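Local coordinates for protein NanS-p (Escherichia phage vB_EcoP_24B, PDB 6YP6) that probably binds carbohydrate and belongs to a conserved phage carbohydrate esterase, at residues A29-D34 against K41-T46; R76-G81 against P206-S211. All blocks are in the same frame, centred on the assembly; numbering follows the deposited sequence. Where two conformers were deposited one is given.

Interaction 1. Residues A29-D34 against K41-T46; sequences AEVVSD and KAVKLT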
ATOM      1  N   ALA A  29       5.546  11.698  11.429  1.00 12.40           N
ATOM      2  CA  ALA A  29       6.447  11.176  10.406  1.00 12.18           C
ATOM      3  C   ALA A  29       7.813  11.780  10.704  1.00 12.49           C
ATOM      4  O   ALA A  29       8.001  12.992  10.556  1.00 14.62           O
ATOM      5  CB  ALA A  29       5.968  11.569   9.011  1.00 12.93           C
ATOM      6  N   GLU A  30       8.759  10.949  11.130  1.00 11.80           N
ATOM      7  CA  GLU A  30      10.095  11.407  11.487  1.00 11.98           C
ATOM      8  C   GLU A  30      11.099  10.802  10.518  1.00 10.99           C
ATOM      9  O   GLU A  30      11.205   9.578  10.427  1.00 10.46           O
ATOM     10  CB  GLU A  30      10.450  10.976  12.911  1.00 13.75           C
ATOM     11  CG  GLU A  30      11.794  11.516  13.367  1.00 15.28           C
ATOM     12  CD  GLU A  30      12.326  10.864  14.627  1.00 17.45           C
ATOM     13  OE1 GLU A  30      11.651   9.988  15.200  1.00 18.32           O
ATOM     14  OE2 GLU A  30      13.441  11.232  15.059  1.00 18.70           O
ATOM     15  N   VAL A  31      11.850  11.647   9.814  1.00 11.33           N
ATOM     16  CA  VAL A  31      12.914  11.140   8.955  1.00 11.85           C
ATOM     17  C   VAL A  31      14.060  10.684   9.844  1.00 11.82           C
ATOM     18  O   VAL A  31      14.542  11.437  10.698  1.00 12.99           O
ATOM     19  CB  VAL A  31      13.353  12.207   7.943  1.00 12.82           C
ATOM     20  CG1 VAL A  31      14.478  11.669   7.072  1.00 13.34           C
ATOM     21  CG2 VAL A  31      12.175  12.638   7.083  1.00 13.54           C
ATOM     22  N   VAL A  32      14.492   9.439   9.654  1.00 11.57           N
ATOM     23  CA  VAL A  32      15.463   8.800  10.527  1.00 12.31           C
ATOM     24  C   VAL A  32      16.577   8.201   9.688  1.00 12.81           C
ATOM     25  O   VAL A  32      16.451   8.025   8.478  1.00 12.96           O
ATOM     26  CB  VAL A  32      14.839   7.700  11.409  1.00 13.01           C
ATOM     27  CG1 VAL A  32      13.849   8.307  12.376  1.00 13.65           C
ATOM     28  CG2 VAL A  32      14.188   6.613  10.556  1.00 13.15           C
ATOM     29  N   SER A  33      17.670   7.868  10.369  1.00 13.46           N
ATOM     30  CA  SER A  33      18.760   7.118   9.768  1.00 14.25           C
ATOM     31  C   SER A  33      18.514   5.623   9.931  1.00 14.06           C
ATOM     32  O   SER A  33      18.133   5.160  11.011  1.00 15.68           O
ATOM     33  CB  SER A  33      20.083   7.488  10.435  1.00 16.06           C
ATOM     34  OG  SER A  33      20.390   8.842  10.205  1.00 18.37           O
ATOM     35  N   ASP A  34      18.717   4.881   8.847  1.00 12.95           N
ATOM     36  CA  ASP A  34      18.685   3.423   8.880  1.00 12.65           C
ATOM     37  C   ASP A  34      19.707   2.964   7.855  1.00 13.20           C
ATOM     38  O   ASP A  34      19.596   3.321   6.679  1.00 13.12           O
ATOM     39  CB  ASP A  34      17.292   2.871   8.549  1.00 12.43           C
ATOM     40  CG  ASP A  34      17.194   1.363   8.768  1.00 12.48           C
ATOM     41  OD1 ASP A  34      17.867   0.602   8.036  1.00 12.55           O
ATOM     42  OD2 ASP A  34      16.450   0.934   9.682  1.00 13.18           O
ATOM     43  N   LYS A  41      18.461   6.375   4.802  1.00 12.50           N
ATOM     44  CA  LYS A  41      17.337   7.120   5.340  1.00 12.29           C
ATOM     45  C   LYS A  41      16.059   6.301   5.275  1.00 11.39           C
ATOM     46  O   LYS A  41      15.932   5.359   4.488  1.00 12.21           O
ATOM     47  CB  LYS A  41      17.102   8.413   4.535  1.00 13.46           C
ATOM     48  CG  LYS A  41      18.275   9.362   4.534  1.00 15.73           C
ATOM     49  CD  LYS A  41      18.485   9.956   5.907  1.00 17.99           C
ATOM     50  CE  LYS A  41      19.564  11.020   5.895  1.00 20.07           C
ATOM     51  NZ  LYS A  41      19.592  11.744   7.192  1.00 21.57           N
ATOM     52  N   ALA A  42      15.106   6.704   6.106  1.00 10.23           N
ATOM     53  CA  ALA A  42      13.749   6.177   6.088  1.00 10.00           C
ATOM     54  C   ALA A  42      12.872   7.204   6.790  1.00  9.65           C
ATOM     55  O   ALA A  42      13.369   8.117   7.443  1.00 10.58           O
ATOM     56  CB  ALA A  42      13.674   4.832   6.812  1.00 10.40           C
ATOM     57  N   VAL A  43      11.562   7.060   6.649  1.00  9.30           N
ATOM     58  CA  VAL A  43      10.621   7.851   7.439  1.00  9.17           C
ATOM     59  C   VAL A  43       9.874   6.909   8.369  1.00  8.87           C
ATOM     60  O   VAL A  43       9.339   5.883   7.940  1.00  8.75           O
ATOM     61  CB  VAL A  43       9.709   8.744   6.581  1.00  9.84           C
ATOM     62  CG1 VAL A  43       8.705   7.935   5.781  1.00 10.00           C
ATOM     63  CG2 VAL A  43       8.991   9.779   7.469  1.00 10.42           C
ATOM     64  N   LYS A  44       9.893   7.231   9.648  1.00  8.95           N
ATOM     65  CA  LYS A  44       9.273   6.435  10.694  1.00  9.36           C
ATOM     66  C   LYS A  44       7.898   7.009  10.990  1.00  8.96           C
ATOM     67  O   LYS A  44       7.768   8.189  11.338  1.00  9.66           O
ATOM     68  CB  LYS A  44      10.150   6.479  11.937  1.00 11.03           C
ATOM     69  CG  LYS A  44       9.590   5.765  13.155  1.00 13.53           C
ATOM     70  CD  LYS A  44      10.614   5.801  14.298  1.00 16.28           C
ATOM     71  CE  LYS A  44      10.033   5.376  15.635  1.00 18.14           C
ATOM     72  NZ  LYS A  44      11.018   5.529  16.744  1.00 19.54           N
ATOM     73  N   LEU A  45       6.884   6.168  10.854  1.00  8.85           N
ATOM     74  CA  LEU A  45       5.492   6.560  11.006  1.00  9.38           C
ATOM     75  C   LEU A  45       4.939   5.934  12.276  1.00  9.88           C
ATOM     76  O   LEU A  45       4.964   4.710  12.454  1.00  9.88           O
ATOM     77  CB  LEU A  45       4.679   6.121   9.789  1.00  9.66           C
ATOM     78  CG  LEU A  45       5.243   6.615   8.444  1.00 11.43           C
ATOM     79  CD1 LEU A  45       4.409   6.061   7.306  1.00 11.97           C
ATOM     80  CD2 LEU A  45       5.307   8.107   8.348  1.00 12.40           C
ATOM     81  N   THR A  46       4.454   6.796  13.159  1.00 10.59           N
ATOM     82  CA  THR A  46       3.889   6.415  14.436  1.00 12.02           C
ATOM     83  C   THR A  46       2.686   7.303  14.719  1.00 12.29           C
ATOM     84  O   THR A  46       2.405   8.266  13.998  1.00 12.60           O
ATOM     85  CB  THR A  46       4.896   6.613  15.587  1.00 13.53           C
ATOM     86  OG1 THR A  46       5.287   7.993  15.666  1.00 14.02           O
ATOM     87  CG2 THR A  46       6.121   5.727  15.407  1.00 14.38           C
TER
HETATM   88  O   HOH W   1      13.243   7.746  16.376  1.00 40.71           O
HETATM   89  O   HOH W   2      17.641  11.605   9.756  1.00 44.14           O
HETATM   90  O   HOH W   3      21.674   9.396   7.848  1.00 48.61           O
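Glu30 O takes the amide of Lys44 at 2.8 Å in a straight N-H...O bond (179°), and CA of Val43 adds a weaker CA-H...O contact to the same oxygen. Glu30 N returns the bond to Lys44 O, and the Val32 and Ala42 amides and carbonyls form a second such pair, so that strands 28-33 and 41-46 make an antiparallel beta hairpin. On the face of Ala29, Val31 and Val43, the Ala29 methyl touches both Leu45 CD2 (3.6 Å) and Val43 CG2 (3.8 Å). The latter branch lies anti to its own backbone N (CG1 at 70°), which swings it toward Ala29. Leu45 and Val43 continue onto Ile209 of strand 207-216. On the other face, Val32 CG1 packs against Lys44 CB at 4.1 Å, while its CG2 rests over the Ala42 carbonyl. Here Glu30 and Lys44 reach outward as extended chains; their charged ends do not touch, and a water bridges them instead. Asp34 is held by Lys78 in a salt bridge and by Trp152. Back on the face of Ala29 and Val31, at the turn end, Lys41 bends at its second torsion, and a water 2.7 Å from Ser33 OG also meets Lys41 NZ, that second bond being weak.

Interaction 2. Residues R76-G81 against P206-S211; sequences RFKVSG and PVLIDS
With CG anti to the backbone N in both Arg76 (chi1 -180°) and Asp210 (chi1 -163°), the two side chains converge and meet in a salt bridge at a classic beta bulge of an antiparallel sheet. Asp210 and Ser211 both face Arg76: its O accepts the Asp210 amide, and its N donates to Ser211 O. Arg76 runs extended to NE, its CB and CG passing Asp210 CB at 3.9 Å, and NH1 then reaches Asp210 OD2 at 2.9 Å. That oxygen lies near the guanidinium plane, yet NH1 comes from above the carboxylate, the two planes standing 71° apart. Thr38 OG1 also binds OD2, Glu36 O takes NH1, and Trp152 makes a cation-pi contact with Arg76, so both partners of the ion pair have further contacts. Beyond the bulge, Lys78 and Leu208 exchange two backbone bonds, the one from Leu208 N to Lys78 O being nearly straight at 2.8 Å. Their side chains run alongside each other, pointing the same way. At the Pro206 end, Ser80 N binds Pro206 O at 3.0 Å. The opposite face, that of Phe77 and Val79, is apolar: the Phe77 ring meets Phe145 edge-to-face, and Phe77 CB touches Val207 CG2 at 4.1 Å and Ile209 CD1 at 3.8 Å.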
ATOM      1  N   ARG A  76       8.792  -0.180  -0.198  1.00  7.26           N
ATOM      2  CA  ARG A  76       9.827  -0.827   0.601  1.00  7.36           C
ATOM      3  C   ARG A  76       9.696  -0.301   2.027  1.00  7.05           C
ATOM      4  O   ARG A  76       9.658   0.921   2.242  1.00  7.12           O
ATOM      5  CB  ARG A  76      11.213  -0.562   0.010  1.00  8.04           C
ATOM      6  CG  ARG A  76      12.337  -1.219   0.808  1.00  8.38           C
ATOM      7  CD  ARG A  76      13.635  -1.313   0.022  1.00  9.59           C
ATOM      8  NE  ARG A  76      14.657  -2.089   0.736  1.00 10.12           N
ATOM      9  CZ  ARG A  76      15.618  -1.580   1.513  1.00 10.11           C
ATOM     10  NH1 ARG A  76      15.742  -0.270   1.701  1.00 10.67           N
ATOM     11  NH2 ARG A  76      16.477  -2.396   2.101  1.00 11.28           N
ATOM     12  N   PHE A  77       9.617  -1.221   2.993  1.00  7.15           N
ATOM     13  CA  PHE A  77       9.240  -0.876   4.358  1.00  7.15           C
ATOM     14  C   PHE A  77       9.884  -1.853   5.330  1.00  7.30           C
ATOM     15  O   PHE A  77      10.293  -2.954   4.962  1.00  7.76           O
ATOM     16  CB  PHE A  77       7.699  -0.894   4.529  1.00  7.36           C
ATOM     17  CG  PHE A  77       7.120  -2.274   4.448  1.00  7.59           C
ATOM     18  CD1 PHE A  77       6.860  -2.863   3.217  1.00  7.85           C
ATOM     19  CD2 PHE A  77       6.889  -3.012   5.596  1.00  8.47           C
ATOM     20  CE1 PHE A  77       6.378  -4.164   3.148  1.00  8.37           C
ATOM     21  CE2 PHE A  77       6.405  -4.306   5.524  1.00  8.92           C
ATOM     22  CZ  PHE A  77       6.143  -4.881   4.299  1.00  8.79           C
ATOM     23  N   LYS A  78       9.921  -1.443   6.592  1.00  7.29           N
ATOM     24  CA  LYS A  78      10.477  -2.234   7.677  1.00  7.54           C
ATOM     25  C   LYS A  78       9.551  -2.062   8.864  1.00  7.76           C
ATOM     26  O   LYS A  78       9.224  -0.935   9.241  1.00  9.28           O
ATOM     27  CB  LYS A  78      11.901  -1.762   8.013  1.00  9.00           C
ATOM     28  CG  LYS A  78      12.431  -2.218   9.360  1.00 11.69           C
ATOM     29  CD  LYS A  78      13.974  -2.019   9.432  1.00 14.46           C
ATOM     30  CE  LYS A  78      14.444  -1.344  10.690  1.00 16.90           C
ATOM     31  NZ  LYS A  78      15.903  -1.528  10.766  1.00 16.98           N
ATOM     32  N   VAL A  79       9.137  -3.158   9.472  1.00  7.44           N
ATOM     33  CA  VAL A  79       8.238  -3.115  10.620  1.00  7.91           C
ATOM     34  C   VAL A  79       9.060  -3.174  11.896  1.00  8.20           C
ATOM     35  O   VAL A  79       9.984  -3.988  11.995  1.00  9.16           O
ATOM     36  CB  VAL A  79       7.213  -4.264  10.602  1.00  8.11           C
ATOM     37  CG1 VAL A  79       6.170  -4.028  11.677  1.00  8.51           C
ATOM     38  CG2 VAL A  79       6.578  -4.406   9.239  1.00  8.76           C
ATOM     39  N   SER A  80       8.692  -2.368  12.890  0.50  9.09           N
ATOM     40  CA  SER A  80       9.377  -2.315  14.173  0.50 10.32           C
ATOM     41  C   SER A  80       8.448  -2.815  15.274  0.50  9.82           C
ATOM     42  O   SER A  80       7.236  -2.589  15.227  0.50 10.60           O
ATOM     43  CB  SER A  80       9.795  -0.869  14.468  0.50 12.28           C
ATOM     44  OG  SER A  80      10.656  -0.779  15.585  0.50 13.90           O
ATOM     45  N   GLY A  81       9.006  -3.521  16.249  1.00  9.28           N
ATOM     46  CA  GLY A  81       8.255  -3.923  17.417  1.00  9.73           C
ATOM     47  C   GLY A  81       8.111  -5.436  17.527  1.00  9.22           C
ATOM     48  O   GLY A  81       8.454  -6.204  16.625  1.00 10.70           O
ATOM     49  N   PRO A 206       4.851   0.419  14.711  1.00  7.84           N
ATOM     50  CA  PRO A 206       5.637   1.473  14.058  1.00  8.73           C
ATOM     51  C   PRO A 206       6.219   0.917  12.764  1.00  8.34           C
ATOM     52  O   PRO A 206       6.613  -0.251  12.697  1.00  8.59           O
ATOM     53  CB  PRO A 206       6.720   1.800  15.087  1.00  9.56           C
ATOM     54  CG  PRO A 206       6.122   1.367  16.394  1.00  9.79           C
ATOM     55  CD  PRO A 206       5.350   0.126  16.064  1.00  8.86           C
ATOM     56  N   VAL A 207       6.269   1.748  11.724  1.00  8.13           N
ATOM     57  CA  VAL A 207       6.774   1.312  10.425  1.00  8.09           C
ATOM     58  C   VAL A 207       7.735   2.350   9.868  1.00  7.67           C
ATOM     59  O   VAL A 207       7.512   3.560   9.995  1.00  8.58           O
ATOM     60  CB  VAL A 207       5.618   0.990   9.444  1.00  8.90           C
ATOM     61  CG1 VAL A 207       4.823   2.224   9.052  1.00  9.98           C
ATOM     62  CG2 VAL A 207       6.125   0.257   8.190  1.00  9.12           C
ATOM     63  N   LEU A 208       8.801   1.861   9.242  1.00  7.70           N
ATOM     64  CA  LEU A 208       9.747   2.685   8.509  1.00  8.20           C
ATOM     65  C   LEU A 208       9.476   2.499   7.023  1.00  7.86           C
ATOM     66  O   LEU A 208       9.400   1.367   6.534  1.00  8.92           O
ATOM     67  CB  LEU A 208      11.189   2.291   8.818  1.00  9.28           C
ATOM     68  CG  LEU A 208      11.818   2.956  10.040  1.00 12.85           C
ATOM     69  CD1 LEU A 208      11.080   2.622  11.296  1.00 14.34           C
ATOM     70  CD2 LEU A 208      13.278   2.546  10.136  1.00 13.67           C
ATOM     71  N   ILE A 209       9.334   3.603   6.309  1.00  7.68           N
ATOM     72  CA  ILE A 209       9.108   3.588   4.870  1.00  7.90           C
ATOM     73  C   ILE A 209      10.353   4.116   4.175  1.00  8.14           C
ATOM     74  O   ILE A 209      10.827   5.216   4.480  1.00  8.98           O
ATOM     75  CB  ILE A 209       7.879   4.436   4.490  1.00  9.48           C
ATOM     76  CG1 ILE A 209       6.629   3.967   5.211  1.00 11.25           C
ATOM     77  CG2 ILE A 209       7.713   4.470   2.970  1.00  9.49           C
ATOM     78  CD1 ILE A 209       6.190   2.634   4.828  1.00 12.95           C
ATOM     79  N   ASP A 210      10.873   3.339   3.235  1.00  7.69           N
ATOM     80  CA  ASP A 210      11.967   3.759   2.365  1.00  8.44           C
ATOM     81  C   ASP A 210      11.419   4.501   1.148  1.00  8.33           C
ATOM     82  O   ASP A 210      11.896   5.586   0.804  1.00  9.14           O
ATOM     83  CB  ASP A 210      12.734   2.504   1.925  1.00  9.12           C
ATOM     84  CG  ASP A 210      14.101   2.803   1.367  1.00 11.03           C
ATOM     85  OD1 ASP A 210      14.782   3.702   1.901  1.00 11.95           O
ATOM     86  OD2 ASP A 210      14.546   2.074   0.449  1.00 11.36           O
ATOM     87  N   SER A 211      10.415   3.910   0.503  1.00  8.08           N
ATOM     88  CA  SER A 211       9.816   4.487  -0.684  1.00  8.23           C
ATOM     89  C   SER A 211       8.419   3.918  -0.879  1.00  7.75           C
ATOM     90  O   SER A 211       8.094   2.820  -0.412  1.00  7.89           O
ATOM     91  CB  SER A 211      10.669   4.178  -1.916  1.00 10.00           C
ATOM     92  OG  SER A 211      10.741   2.780  -2.133  1.00 11.60           O
TER

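Overall arrangement
Both contacts belong to one antiparallel sheet, in which strands 41-46 and 207-216 are neighbours, so interaction 1 and interaction 2 lie side by side, their centres about 8 Å apart. Interaction 1 is a local hairpin nearer the surface, and the side-chain polar links within it run through water. Interaction 2 joins strands far apart in sequence, has more buried residues, and carries a direct Arg76-Asp210 salt bridge between its own segments. The backbone bond between Val43 O and Ile209 N, probable at 2.8 Å, carries the sheet from one to the other, and the Asp34-Lys78 salt bridge is a second joint between them. Val43, Leu45, Val207 and Ile209 supply apolar side chains to the same face.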